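Long-range contacts in A-type flavoprotein (Giardia intestinalis, PDB 2Q9U), which probably scavenges dioxygen, passing electrons from bound FMN to a mu-oxo-diiron centre where the gas is thought to be reduced: residues 164-169 and 222-228; 305-311 and 338-344; 33-39 and 175-179; 147-151 and 210-214. All blocks are in the same frame, centred on the assembly; numbering follows the deposited sequence.

Contact 1 of 4, residues 164-169 and 222-228; sequences DKILFS and EIKYILS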
loop_
_atom_site.group_PDB
_atom_site.type_symbol
_atom_site.label_atom_id
_atom_site.label_comp_id
_atom_site.label_asym_id
_atom_site.label_seq_id
_atom_site.Cartn_x
_atom_site.Cartn_y
_atom_site.Cartn_z
ATOM N N ASP A 164 -16.684 26.852 -34.278
ATOM C CA ASP A 164 -15.383 26.927 -33.632
ATOM C C ASP A 164 -14.494 25.691 -33.869
ATOM O O ASP A 164 -13.317 25.691 -33.486
ATOM C CB ASP A 164 -15.567 27.194 -32.138
ATOM C CG ASP A 164 -16.124 28.596 -31.853
ATOM O OD1 ASP A 164 -16.273 29.378 -32.811
ATOM O OD2 ASP A 164 -16.409 28.906 -30.684
ATOM N N LYS A 165 -15.066 24.656 -34.495
ATOM C CA LYS A 165 -14.351 23.437 -34.881
ATOM C C LYS A 165 -13.894 22.690 -33.617
ATOM O O LYS A 165 -12.768 22.157 -33.554
ATOM C CB LYS A 165 -13.159 23.735 -35.812
ATOM C CG LYS A 165 -13.501 24.651 -37.053
ATOM C CD LYS A 165 -14.555 24.006 -38.000
ATOM C CE LYS A 165 -14.834 24.881 -39.234
ATOM N NZ LYS A 165 -15.554 26.157 -38.840
ATOM N N ILE A 166 -14.786 22.656 -32.630
ATOM C CA ILE A 166 -14.496 22.003 -31.343
ATOM C C ILE A 166 -15.204 20.670 -31.239
ATOM O O ILE A 166 -16.422 20.579 -31.434
ATOM C CB ILE A 166 -14.996 22.824 -30.144
ATOM C CG1 ILE A 166 -14.473 24.261 -30.159
ATOM C CG2 ILE A 166 -14.575 22.151 -28.815
ATOM C CD1 ILE A 166 -15.392 25.204 -29.369
ATOM N N LEU A 167 -14.458 19.637 -30.870
ATOM C CA LEU A 167 -15.067 18.377 -30.516
ATOM C C LEU A 167 -14.997 18.235 -28.990
ATOM O O LEU A 167 -13.894 18.155 -28.410
ATOM C CB LEU A 167 -14.327 17.220 -31.200
ATOM C CG LEU A 167 -14.924 15.835 -30.929
ATOM C CD1 LEU A 167 -16.314 15.687 -31.554
ATOM C CD2 LEU A 167 -14.006 14.680 -31.381
ATOM N N PHE A 168 -16.145 18.205 -28.338
ATOM C CA PHE A 168 -16.182 17.886 -26.894
ATOM C C PHE A 168 -16.296 16.371 -26.819
ATOM O O PHE A 168 -17.373 15.796 -27.071
ATOM C CB PHE A 168 -17.390 18.555 -26.226
ATOM C CG PHE A 168 -17.332 20.061 -26.235
ATOM C CD1 PHE A 168 -16.619 20.753 -25.251
ATOM C CD2 PHE A 168 -18.016 20.789 -27.203
ATOM C CE1 PHE A 168 -16.562 22.157 -25.247
ATOM C CE2 PHE A 168 -17.978 22.178 -27.202
ATOM C CZ PHE A 168 -17.253 22.870 -26.231
ATOM N N SER A 169 -15.178 15.709 -26.544
ATOM C CA SER A 169 -15.132 14.260 -26.759
ATOM C C SER A 169 -15.442 13.432 -25.512
ATOM O O SER A 169 -15.433 12.217 -25.569
ATOM C CB SER A 169 -13.755 13.858 -27.315
ATOM O OG SER A 169 -12.737 14.307 -26.432
ATOM N N GLU A 222 -14.299 19.279 -39.854
ATOM C CA GLU A 222 -13.044 19.886 -39.449
ATOM C C GLU A 222 -12.990 20.035 -37.917
ATOM O O GLU A 222 -13.897 20.604 -37.312
ATOM C CB GLU A 222 -12.884 21.272 -40.108
ATOM C CG GLU A 222 -11.581 21.975 -39.743
ATOM C CD GLU A 222 -11.469 23.385 -40.308
ATOM O OE1 GLU A 222 -12.316 23.779 -41.136
ATOM O OE2 GLU A 222 -10.537 24.112 -39.908
ATOM N N ILE A 223 -11.911 19.557 -37.312
ATOM C CA ILE A 223 -11.704 19.716 -35.864
ATOM C C ILE A 223 -10.388 20.470 -35.582
ATOM O O ILE A 223 -9.308 19.983 -35.950
ATOM C CB ILE A 223 -11.696 18.309 -35.196
ATOM C CG1 ILE A 223 -13.082 17.636 -35.365
ATOM C CG2 ILE A 223 -11.303 18.416 -33.712
ATOM C CD1 ILE A 223 -13.081 16.106 -35.239
ATOM N N LYS A 224 -10.456 21.643 -34.946
ATOM C CA LYS A 224 -9.235 22.347 -34.515
ATOM C C LYS A 224 -8.898 22.034 -33.066
ATOM O O LYS A 224 -7.754 22.181 -32.676
ATOM C CB LYS A 224 -9.368 23.883 -34.615
ATOM C CG LYS A 224 -9.586 24.413 -36.042
ATOM C CD LYS A 224 -9.071 25.859 -36.220
ATOM C CE LYS A 224 -9.446 26.777 -35.074
ATOM N NZ LYS A 224 -9.585 28.250 -35.459
ATOM N N TYR A 225 -9.907 21.672 -32.268
ATOM C CA TYR A 225 -9.721 21.438 -30.828
ATOM C C TYR A 225 -10.468 20.208 -30.355
ATOM O O TYR A 225 -11.654 20.033 -30.685
ATOM C CB TYR A 225 -10.260 22.639 -30.012
ATOM C CG TYR A 225 -9.619 23.964 -30.390
ATOM C CD1 TYR A 225 -8.292 24.219 -30.054
ATOM C CD2 TYR A 225 -10.329 24.938 -31.126
ATOM C CE1 TYR A 225 -7.672 25.436 -30.399
ATOM C CE2 TYR A 225 -9.720 26.195 -31.469
ATOM C CZ TYR A 225 -8.389 26.413 -31.103
ATOM O OH TYR A 225 -7.760 27.598 -31.418
ATOM N N ILE A 226 -9.800 19.359 -29.566
ATOM C CA ILE A 226 -10.521 18.275 -28.905
ATOM C C ILE A 226 -10.461 18.500 -27.399
ATOM O O ILE A 226 -9.381 18.408 -26.776
ATOM C CB ILE A 226 -9.974 16.875 -29.272
ATOM C CG1 ILE A 226 -10.032 16.649 -30.792
ATOM C CG2 ILE A 226 -10.788 15.795 -28.547
ATOM C CD1 ILE A 226 -9.235 15.379 -31.240
ATOM N N LEU A 227 -11.602 18.866 -26.836
ATOM C CA LEU A 227 -11.692 19.120 -25.400
ATOM C C LEU A 227 -12.266 17.873 -24.740
ATOM O O LEU A 227 -13.434 17.538 -24.895
ATOM C CB LEU A 227 -12.547 20.357 -25.096
ATOM C CG LEU A 227 -12.227 21.701 -25.777
ATOM C CD1 LEU A 227 -12.952 22.847 -25.069
ATOM C CD2 LEU A 227 -10.764 22.031 -26.009
ATOM N N SER A 228 -11.406 17.166 -24.021
ATOM C CA SER A 228 -11.765 15.892 -23.425
ATOM C C SER A 228 -12.298 16.106 -21.999
ATOM O O SER A 228 -12.056 17.134 -21.413
ATOM C CB SER A 228 -10.520 14.989 -23.368
ATOM O OG SER A 228 -10.861 13.736 -22.778
HETATM O O HOH W 1 -12.108 27.875 -33.739
#
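Lys165 O begins the pairing of two parallel strands by taking two donors at once: Lys224 N at 2.7 Å, in the carbonyl plane on a lone pair, and Tyr225 N at 3.2 Å. Leu167 N reaches Tyr225 O (2.8 Å), and Leu167 O receives Leu227 N (2.9 Å). Ser169 N completes the run at Leu227 O (3.0 Å). Where the strands begin, a water donates to Asp164 O and weakly accepts from Lys224 NZ, while the carboxylate of Asp164 forms a salt bridge with Arg141. Lys165, bulged against strand 157-161, bends at chi2 (-62°), which lays its methylenes obliquely across Glu222. Its NZ bonds to Pro162 O, and CE lies 3.3 Å from Glu222 OE1. On the face of Ile166, Phe168 and Leu227, branched and aromatic groups suit a buried layer: Leu227 CD1 touches Phe168 CE1 at 3.7 Å, the two side chains lying alongside. The hydroxyls suit the other end of the strands, Ser169 OG bonding to Gly172 O and Ser228 OG to Asn170 O. Main-chain groups facing each other between the strands are paired, Phe168 and Ile226 bond outward to Thr159 and Trp234, and charged ends stay at the margin.

Contact 2 of 4, residues 305-311 and 338-344; sequences TYDSGAV and LIKGKPA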
loop_
_atom_site.group_PDB
_atom_site.type_symbol
_atom_site.label_atom_id
_atom_site.label_comp_id
_atom_site.label_asym_id
_atom_site.label_seq_id
_atom_site.Cartn_x
_atom_site.Cartn_y
_atom_site.Cartn_z
ATOM N N THR A 305 0.641 -4.890 -22.337
ATOM C CA THR A 305 0.103 -5.888 -23.272
ATOM C C THR A 305 -0.562 -5.236 -24.496
ATOM O O THR A 305 -0.511 -5.804 -25.596
ATOM C CB THR A 305 -0.876 -6.877 -22.591
ATOM O OG1 THR A 305 -1.966 -6.168 -21.968
ATOM C CG2 THR A 305 -0.151 -7.728 -21.523
ATOM N N TYR A 306 -1.233 -4.114 -24.281
ATOM C CA TYR A 306 -1.723 -3.235 -25.349
ATOM C C TYR A 306 -0.836 -3.161 -26.615
ATOM O O TYR A 306 -1.280 -3.417 -27.680
ATOM C CB TYR A 306 -2.030 -1.844 -24.790
ATOM C CG TYR A 306 -2.369 -0.754 -25.780
ATOM C CD1 TYR A 306 -3.599 -0.654 -26.320
ATOM C CD2 TYR A 306 -1.449 0.204 -26.132
ATOM C CE1 TYR A 306 -3.912 0.360 -27.203
ATOM C CE2 TYR A 306 -1.728 1.189 -27.005
ATOM C CZ TYR A 306 -2.979 1.267 -27.539
ATOM O OH TYR A 306 -3.288 2.251 -28.392
ATOM N N ASP A 307 0.439 -2.863 -26.414
ATOM C CA ASP A 307 1.319 -2.521 -27.525
ATOM C C ASP A 307 2.533 -3.442 -27.571
ATOM O O ASP A 307 3.581 -3.079 -28.106
ATOM C CB ASP A 307 1.769 -1.063 -27.422
ATOM C CG ASP A 307 2.682 -0.817 -26.237
ATOM O OD1 ASP A 307 2.846 -1.738 -25.410
ATOM O OD2 ASP A 307 3.236 0.298 -26.133
ATOM N N SER A 308 2.386 -4.637 -27.006
ATOM C CA SER A 308 3.375 -5.700 -27.186
ATOM C C SER A 308 3.033 -6.464 -28.458
ATOM O O SER A 308 1.847 -6.652 -28.785
ATOM C CB SER A 308 3.351 -6.679 -25.988
ATOM O OG SER A 308 3.763 -6.049 -24.793
ATOM N N GLY A 309 4.073 -6.926 -29.139
ATOM C CA GLY A 309 3.943 -7.789 -30.305
ATOM C C GLY A 309 3.821 -9.236 -29.869
ATOM O O GLY A 309 3.369 -10.069 -30.636
ATOM N N ALA A 310 4.195 -9.515 -28.618
ATOM C CA ALA A 310 4.072 -10.846 -28.040
ATOM C C ALA A 310 4.113 -10.768 -26.513
ATOM O O ALA A 310 4.724 -9.855 -25.935
ATOM C CB ALA A 310 5.213 -11.785 -28.534
ATOM N N VAL A 311 3.523 -11.770 -25.878
ATOM C CA VAL A 311 3.487 -11.810 -24.403
ATOM C C VAL A 311 3.848 -13.190 -23.855
ATOM O O VAL A 311 3.749 -14.212 -24.553
ATOM C CB VAL A 311 2.093 -11.378 -23.827
ATOM C CG1 VAL A 311 1.776 -9.937 -24.196
ATOM C CG2 VAL A 311 0.928 -12.343 -24.275
ATOM N N LEU A 338 -6.917 -7.365 -25.282
ATOM C CA LEU A 338 -5.609 -6.792 -25.609
ATOM C C LEU A 338 -4.608 -7.742 -26.251
ATOM O O LEU A 338 -3.711 -7.295 -26.940
ATOM C CB LEU A 338 -4.978 -6.212 -24.344
ATOM C CG LEU A 338 -5.837 -5.123 -23.687
ATOM C CD1 LEU A 338 -5.251 -4.771 -22.301
ATOM C CD2 LEU A 338 -5.949 -3.909 -24.574
ATOM N N ILE A 339 -4.744 -9.043 -26.027
ATOM C CA ILE A 339 -3.785 -9.970 -26.647
ATOM C C ILE A 339 -4.417 -10.925 -27.655
ATOM O O ILE A 339 -3.785 -11.896 -28.097
ATOM C CB ILE A 339 -2.925 -10.752 -25.609
ATOM C CG1 ILE A 339 -3.781 -11.762 -24.815
ATOM C CG2 ILE A 339 -2.092 -9.780 -24.709
ATOM C CD1 ILE A 339 -2.974 -12.695 -23.893
ATOM N N LYS A 340 -5.652 -10.643 -28.049
ATOM C CA LYS A 340 -6.311 -11.467 -29.064
ATOM C C LYS A 340 -5.422 -11.508 -30.324
ATOM O O LYS A 340 -4.980 -10.457 -30.801
ATOM C CB LYS A 340 -7.696 -10.890 -29.362
ATOM C CG LYS A 340 -8.484 -11.581 -30.433
ATOM C CD LYS A 340 -9.806 -10.826 -30.646
ATOM C CE LYS A 340 -10.758 -10.989 -29.454
ATOM N NZ LYS A 340 -11.539 -12.257 -29.575
ATOM N N GLY A 341 -5.150 -12.716 -30.826
ATOM C CA GLY A 341 -4.314 -12.925 -32.014
ATOM C C GLY A 341 -2.803 -12.849 -31.816
ATOM O O GLY A 341 -2.059 -13.118 -32.755
ATOM N N LYS A 342 -2.351 -12.502 -30.601
ATOM C CA LYS A 342 -0.921 -12.228 -30.344
ATOM C C LYS A 342 -0.170 -13.488 -29.915
ATOM O O LYS A 342 -0.726 -14.309 -29.180
ATOM C CB LYS A 342 -0.735 -11.144 -29.270
ATOM C CG LYS A 342 -1.394 -9.811 -29.637
ATOM C CD LYS A 342 -0.846 -8.697 -28.768
ATOM C CE LYS A 342 -1.403 -7.335 -29.146
ATOM N NZ LYS A 342 -0.805 -6.258 -28.306
ATOM N N PRO A 343 1.087 -13.652 -30.383
ATOM C CA PRO A 343 1.872 -14.802 -29.943
ATOM C C PRO A 343 1.939 -14.780 -28.405
ATOM O O PRO A 343 2.190 -13.732 -27.837
ATOM C CB PRO A 343 3.258 -14.517 -30.526
ATOM C CG PRO A 343 3.000 -13.636 -31.719
ATOM C CD PRO A 343 1.846 -12.778 -31.300
ATOM N N ALA A 344 1.661 -15.898 -27.743
ATOM C CA ALA A 344 1.636 -15.933 -26.274
ATOM C C ALA A 344 2.243 -17.240 -25.750
ATOM O O ALA A 344 1.893 -18.335 -26.231
ATOM C CB ALA A 344 0.192 -15.753 -25.733
HETATM O O HOH W 2 -4.080 -4.885 -28.276
#
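In the flavodoxin-like domain, strands 310-314 and 344-350 are parallel neighbours joined by a beta-alpha-beta crossover through helix 324-336, and this contact ties their first residues to the end of helix 298-306. Lys342 makes three of the four hydrogen bonds across the contact. Its chain runs straight beyond CG (chi2 -163°, the later torsions near 180°), an extension that carries NZ in among three carbonyls: Ser308 O at 2.7 Å, in the carbonyl plane; Thr305 O at 2.8 Å, nearly along the C=O axis; and Tyr306 O at 2.9 Å, approached from well above its plane. A long, positively charged side chain fits here, probably favoured by the partial negative charge expected where a helix ends; Ser308 O lies just beyond. A water joins Tyr306 O to Leu338 O. The strands pair through Val311 N and Pro343 O, 3.1 Å apart, with Val311 opposite Ala344. Next to them Ile339 CG2 touches Thr305 CB at 3.8 Å and also meets Val311 CG1, while the Leu338 side chain crosses that of Thr305 at about a right angle, CD1 coming near the OG1 that bonds to Val301 O. Pro343 CD presses on Gly309 O at 3.2 Å, a buried carbonyl with no polar partner in the model. The chain reaches Lys342 through a type II turn from Ile339, where Gly341 accommodates the positive phi (79°). Helix 386-409 adds Tyr406 against Lys342 and Pro343. Such helix-to-strand connections recur around the parallel sheet of the three-layer alpha-beta-alpha flavodoxin fold.

Contact 3 of 4, residues 33-39 and 175-179; sequences YHTDEGS and QHYAT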
loop_
_atom_site.group_PDB
_atom_site.type_symbol
_atom_site.label_atom_id
_atom_site.label_comp_id
_atom_site.label_asym_id
_atom_site.label_seq_id
_atom_site.Cartn_x
_atom_site.Cartn_y
_atom_site.Cartn_z
ATOM N N TYR A 33 -9.035 1.213 -11.628
ATOM C CA TYR A 33 -7.897 1.761 -12.410
ATOM C C TYR A 33 -6.894 2.409 -11.443
ATOM O O TYR A 33 -7.260 3.249 -10.611
ATOM C CB TYR A 33 -8.405 2.789 -13.439
ATOM C CG TYR A 33 -7.402 3.385 -14.438
ATOM C CD1 TYR A 33 -6.352 4.215 -14.025
ATOM C CD2 TYR A 33 -7.557 3.175 -15.800
ATOM C CE1 TYR A 33 -5.451 4.779 -14.948
ATOM C CE2 TYR A 33 -6.676 3.730 -16.729
ATOM C CZ TYR A 33 -5.634 4.521 -16.299
ATOM O OH TYR A 33 -4.802 5.070 -17.215
ATOM N N HIS A 34 -5.631 2.026 -11.536
ATOM C CA HIS A 34 -4.636 2.640 -10.662
ATOM C C HIS A 34 -4.263 3.988 -11.246
ATOM O O HIS A 34 -3.441 4.055 -12.165
ATOM C CB HIS A 34 -3.414 1.745 -10.526
ATOM C CG HIS A 34 -3.598 0.649 -9.532
ATOM N ND1 HIS A 34 -4.547 -0.337 -9.682
ATOM C CD2 HIS A 34 -2.951 0.380 -8.374
ATOM C CE1 HIS A 34 -4.482 -1.168 -8.654
ATOM N NE2 HIS A 34 -3.526 -0.749 -7.842
ATOM N N THR A 35 -4.893 5.052 -10.739
ATOM C CA THR A 35 -4.687 6.381 -11.303
ATOM C C THR A 35 -3.499 7.000 -10.570
ATOM O O THR A 35 -3.690 7.828 -9.699
ATOM C CB THR A 35 -5.957 7.304 -11.181
ATOM O OG1 THR A 35 -6.420 7.326 -9.827
ATOM C CG2 THR A 35 -7.080 6.797 -12.065
ATOM N N ASP A 36 -2.279 6.580 -10.919
ATOM C CA ASP A 36 -1.081 6.981 -10.158
ATOM C C ASP A 36 -0.862 8.486 -10.204
ATOM O O ASP A 36 -0.262 9.060 -9.285
ATOM C CB ASP A 36 0.174 6.302 -10.708
ATOM C CG ASP A 36 0.206 4.806 -10.427
ATOM O OD1 ASP A 36 -0.677 4.287 -9.716
ATOM O OD2 ASP A 36 1.138 4.148 -10.923
ATOM N N GLU A 37 -1.349 9.100 -11.281
ATOM C CA GLU A 37 -1.253 10.554 -11.457
ATOM C C GLU A 37 -2.558 11.346 -11.287
ATOM O O GLU A 37 -2.636 12.468 -11.764
ATOM C CB GLU A 37 -0.562 10.878 -12.781
ATOM C CG GLU A 37 0.810 10.193 -12.835
ATOM C CD GLU A 37 1.643 10.653 -13.988
ATOM O OE1 GLU A 37 1.804 11.877 -14.176
ATOM O OE2 GLU A 37 2.130 9.765 -14.701
ATOM N N GLY A 38 -3.526 10.786 -10.561
ATOM C CA GLY A 38 -4.806 11.465 -10.312
ATOM C C GLY A 38 -5.624 11.491 -11.602
ATOM O O GLY A 38 -5.377 10.695 -12.511
ATOM N N SER A 39 -6.603 12.395 -11.685
ATOM C CA SER A 39 -7.359 12.579 -12.927
ATOM C C SER A 39 -7.948 13.980 -12.863
ATOM O O SER A 39 -7.620 14.756 -11.974
ATOM C CB SER A 39 -8.479 11.532 -13.002
ATOM O OG SER A 39 -9.157 11.550 -14.263
ATOM N N GLN A 175 -7.177 11.260 -20.563
ATOM C CA GLN A 175 -6.135 10.576 -19.800
ATOM C C GLN A 175 -6.390 10.923 -18.333
ATOM O O GLN A 175 -6.815 12.043 -17.992
ATOM C CB GLN A 175 -4.697 11.008 -20.179
ATOM C CG GLN A 175 -4.527 11.775 -21.517
ATOM C CD GLN A 175 -5.016 13.223 -21.427
ATOM O OE1 GLN A 175 -4.627 13.977 -20.526
ATOM N NE2 GLN A 175 -5.850 13.622 -22.373
ATOM N N HIS A 176 -6.132 9.944 -17.469
ATOM C CA HIS A 176 -6.226 10.176 -16.029
ATOM C C HIS A 176 -4.942 10.877 -15.613
ATOM O O HIS A 176 -3.893 10.254 -15.306
ATOM C CB HIS A 176 -6.483 8.869 -15.271
ATOM C CG HIS A 176 -7.842 8.300 -15.514
ATOM N ND1 HIS A 176 -9.005 9.026 -15.331
ATOM C CD2 HIS A 176 -8.226 7.052 -15.881
ATOM C CE1 HIS A 176 -10.045 8.255 -15.605
ATOM N NE2 HIS A 176 -9.599 7.051 -15.933
ATOM N N TYR A 177 -5.006 12.202 -15.696
ATOM C CA TYR A 177 -3.834 13.037 -15.469
ATOM C C TYR A 177 -4.232 14.328 -14.749
ATOM O O TYR A 177 -4.932 15.157 -15.334
ATOM C CB TYR A 177 -3.152 13.345 -16.815
ATOM C CG TYR A 177 -1.863 14.143 -16.747
ATOM C CD1 TYR A 177 -0.959 13.979 -15.698
ATOM C CD2 TYR A 177 -1.546 15.076 -17.753
ATOM C CE1 TYR A 177 0.244 14.718 -15.655
ATOM C CE2 TYR A 177 -0.362 15.790 -17.716
ATOM C CZ TYR A 177 0.520 15.623 -16.679
ATOM O OH TYR A 177 1.683 16.365 -16.669
ATOM N N ALA A 178 -3.841 14.470 -13.472
ATOM C CA ALA A 178 -4.104 15.696 -12.726
ATOM C C ALA A 178 -2.961 16.688 -12.962
ATOM O O ALA A 178 -1.811 16.382 -12.640
ATOM C CB ALA A 178 -4.259 15.424 -11.175
ATOM N N THR A 179 -3.305 17.877 -13.465
ATOM C CA THR A 179 -2.341 18.944 -13.777
ATOM C C THR A 179 -3.078 20.282 -13.799
ATOM O O THR A 179 -4.299 20.307 -13.977
ATOM C CB THR A 179 -1.578 18.678 -15.118
ATOM O OG1 THR A 179 -0.791 19.819 -15.460
ATOM C CG2 THR A 179 -2.547 18.339 -16.284
HETATM O O HOH W 3 -4.689 7.570 -18.236
HETATM O O HOH W 4 -3.223 8.455 -13.237
HETATM O O HOH W 5 -0.571 14.431 -11.249
#
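The imidazole of His176 meets three side chains of residues 33-39. Ser39 OG lies in the plane of its ring and shares a 2.7 Å hydrogen bond with ND1. CD2 points at the middle of the Tyr33 ring, 3.5 Å above its plane, making an edge-to-face pair with planes at 74°. Thr35 CG2 covers one imidazole face in a CH-pi contact, 3.8 Å from CG; the methyl takes this place because OG1 is turned between the backbone N and the carbonyl carbon (chi1 52°). An imidazole suits the site, offering a polar edge to serine and a flat face to a methyl. Further out, a water links Tyr33 OH to His176 N, and another Glu37 N to His176 O. Ala178 N binds Glu37 O at 2.9 Å, and a third water connects Glu37 O with Ala178 O. Gly38 closes the type I turn that begins at Thr35; its positive phi (71°) suits glycine, and Ala178 CB stands where a side chain would project. Glu37 OE1 bonds to His191 and touches Tyr177 CE1. His176 also meets His230, a residue of the diiron pocket, edge-to-face, and its side chain comes within about 5 Å of the cluster, nearest atoms. The hydrogen bond and two flanking groups would limit the rotation of this imidazole beside the iron site.

Contact 4 of 4, residues 147-151 and 210-214; sequences PVPLL and QMRKA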
loop_
_atom_site.group_PDB
_atom_site.type_symbol
_atom_site.label_atom_id
_atom_site.label_comp_id
_atom_site.label_asym_id
_atom_site.label_seq_id
_atom_site.Cartn_x
_atom_site.Cartn_y
_atom_site.Cartn_z
ATOM N N PRO A 147 -23.464 10.292 -31.494
ATOM C CA PRO A 147 -23.518 9.121 -30.632
ATOM C C PRO A 147 -22.324 8.221 -30.940
ATOM O O PRO A 147 -21.952 8.024 -32.116
ATOM C CB PRO A 147 -24.844 8.458 -31.023
ATOM C CG PRO A 147 -25.690 9.624 -31.545
ATOM C CD PRO A 147 -24.658 10.369 -32.367
ATOM N N VAL A 148 -21.670 7.747 -29.893
ATOM C CA VAL A 148 -20.596 6.761 -30.066
ATOM C C VAL A 148 -20.940 5.560 -29.151
ATOM O O VAL A 148 -20.255 5.312 -28.177
ATOM C CB VAL A 148 -19.181 7.377 -29.785
ATOM C CG1 VAL A 148 -18.747 8.424 -30.899
ATOM C CG2 VAL A 148 -19.126 8.032 -28.410
ATOM N N PRO A 149 -22.031 4.826 -29.451
ATOM C CA PRO A 149 -22.436 3.763 -28.518
ATOM C C PRO A 149 -21.348 2.712 -28.320
ATOM O O PRO A 149 -20.681 2.325 -29.274
ATOM C CB PRO A 149 -23.665 3.135 -29.198
ATOM C CG PRO A 149 -23.556 3.523 -30.630
ATOM C CD PRO A 149 -22.957 4.904 -30.599
ATOM N N LEU A 150 -21.183 2.302 -27.062
ATOM C CA LEU A 150 -20.119 1.415 -26.599
ATOM C C LEU A 150 -18.717 1.967 -26.855
ATOM O O LEU A 150 -17.777 1.217 -27.117
ATOM C CB LEU A 150 -20.283 -0.037 -27.093
ATOM C CG LEU A 150 -21.483 -0.821 -26.543
ATOM C CD1 LEU A 150 -21.521 -2.190 -27.213
ATOM C CD2 LEU A 150 -21.457 -0.967 -24.991
ATOM N N LEU A 151 -18.580 3.292 -26.739
ATOM C CA LEU A 151 -17.271 3.934 -26.672
ATOM C C LEU A 151 -17.281 4.949 -25.527
ATOM O O LEU A 151 -17.204 6.157 -25.777
ATOM C CB LEU A 151 -16.911 4.623 -28.017
ATOM C CG LEU A 151 -15.444 5.037 -28.219
ATOM C CD1 LEU A 151 -14.582 3.782 -28.330
ATOM C CD2 LEU A 151 -15.281 5.933 -29.493
ATOM N N GLN A 210 -15.866 0.190 -32.429
ATOM C CA GLN A 210 -16.611 1.408 -32.117
ATOM C C GLN A 210 -15.734 2.641 -32.347
ATOM O O GLN A 210 -16.216 3.655 -32.833
ATOM C CB GLN A 210 -17.187 1.361 -30.704
ATOM C CG GLN A 210 -18.305 0.290 -30.498
ATOM C CD GLN A 210 -17.800 -1.138 -30.247
ATOM O OE1 GLN A 210 -16.592 -1.424 -30.282
ATOM N NE2 GLN A 210 -18.744 -2.044 -29.975
ATOM N N MET A 211 -14.437 2.536 -32.061
ATOM C CA MET A 211 -13.493 3.620 -32.386
ATOM C C MET A 211 -13.348 3.885 -33.887
ATOM O O MET A 211 -13.250 5.058 -34.302
ATOM C CB MET A 211 -12.119 3.389 -31.737
ATOM C CG MET A 211 -11.089 4.511 -32.045
ATOM S SD MET A 211 -11.568 6.126 -31.349
ATOM C CE MET A 211 -11.362 5.766 -29.594
ATOM N N ARG A 212 -13.347 2.811 -34.686
ATOM C CA ARG A 212 -13.293 2.930 -36.148
ATOM C C ARG A 212 -14.485 3.764 -36.632
ATOM O O ARG A 212 -14.309 4.689 -37.434
ATOM C CB ARG A 212 -13.271 1.550 -36.823
ATOM C CG ARG A 212 -11.892 0.853 -36.780
ATOM C CD ARG A 212 -11.794 -0.310 -37.794
ATOM N NE ARG A 212 -12.804 -1.348 -37.572
ATOM C CZ ARG A 212 -12.710 -2.350 -36.698
ATOM N NH1 ARG A 212 -11.645 -2.484 -35.919
ATOM N NH2 ARG A 212 -13.702 -3.231 -36.604
ATOM N N LYS A 213 -15.672 3.471 -36.084
ATOM C CA LYS A 213 -16.927 4.174 -36.441
ATOM C C LYS A 213 -16.833 5.647 -36.079
ATOM O O LYS A 213 -17.196 6.531 -36.863
ATOM C CB LYS A 213 -18.144 3.522 -35.743
ATOM C CG LYS A 213 -18.982 4.397 -34.723
ATOM C CD LYS A 213 -18.501 4.398 -33.196
ATOM C CE LYS A 213 -19.631 4.293 -32.189
ATOM N NZ LYS A 213 -20.327 2.914 -31.958
ATOM N N ALA A 214 -16.327 5.902 -34.876
ATOM C CA ALA A 214 -16.294 7.231 -34.329
ATOM C C ALA A 214 -15.311 8.061 -35.140
ATOM O O ALA A 214 -15.617 9.191 -35.498
ATOM C CB ALA A 214 -15.893 7.183 -32.836
#
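Lys213 NZ sits over one face of the Pro149 ring, nearer its CG and CD, 3.5 Å from CG, and binds Pro149 O at 2.8 Å in the carbonyl plane, on a lone pair. The lysine's course is strained, however, with a methylene modelled too close to the helix backbone, and this bond needs caution. The side chain of Gln210 runs alongside that of Leu150, with its CG 3.4 Å from Pro149 O and 3.5 Å from Leu150 O; the latter oxygen is buried without a polar partner in the model. The rest of the contact is apolar. Leu151 turns CG away from its backbone N (chi1 -165°), bringing CD2 to 3.6 Å from Ala214 CB and 3.9 Å from Met211 CE. Val148 CG1 reaches the same Ala214 CB at 3.7 Å: a small alanine lets the loop come close to the helix, with supple methionine filling in. Residues 148-151 form a type II turn, with Leu150 at positive phi (59°). Leu150 also packs on Trp352, an FMN-binding residue, of the second subunit. This loop, between strands 142-147 and 157-161, leads directly into His152 of the diiron pocket, as strand-end loops of the metallo-beta-lactamase fold carry the metal ligands.

Contacts 1, 3 and 4 interlock along the chain: 33-39, 147-151 and 164-169 come first and are closed in turn by 175-179, 210-214 and 222-228. All three belong to the beta-lactamase-like part. Contact 1 joins strands 166-170 and 225-228 of one sheet; contact 4 sets the loop after strand 142-147 of that sheet on helix 208-219, which leads to strand 225-228. Their centres lie 16 Å apart, and contact 3 stands 22 and 23 Å from contacts 1 and 4. Contact 2 follows separately in the flavodoxin-like part, 32 Å between centres from contact 1. Diiron and flavin frameworks are thus built by successive chain regions, with contact 4 also touching a second subunit.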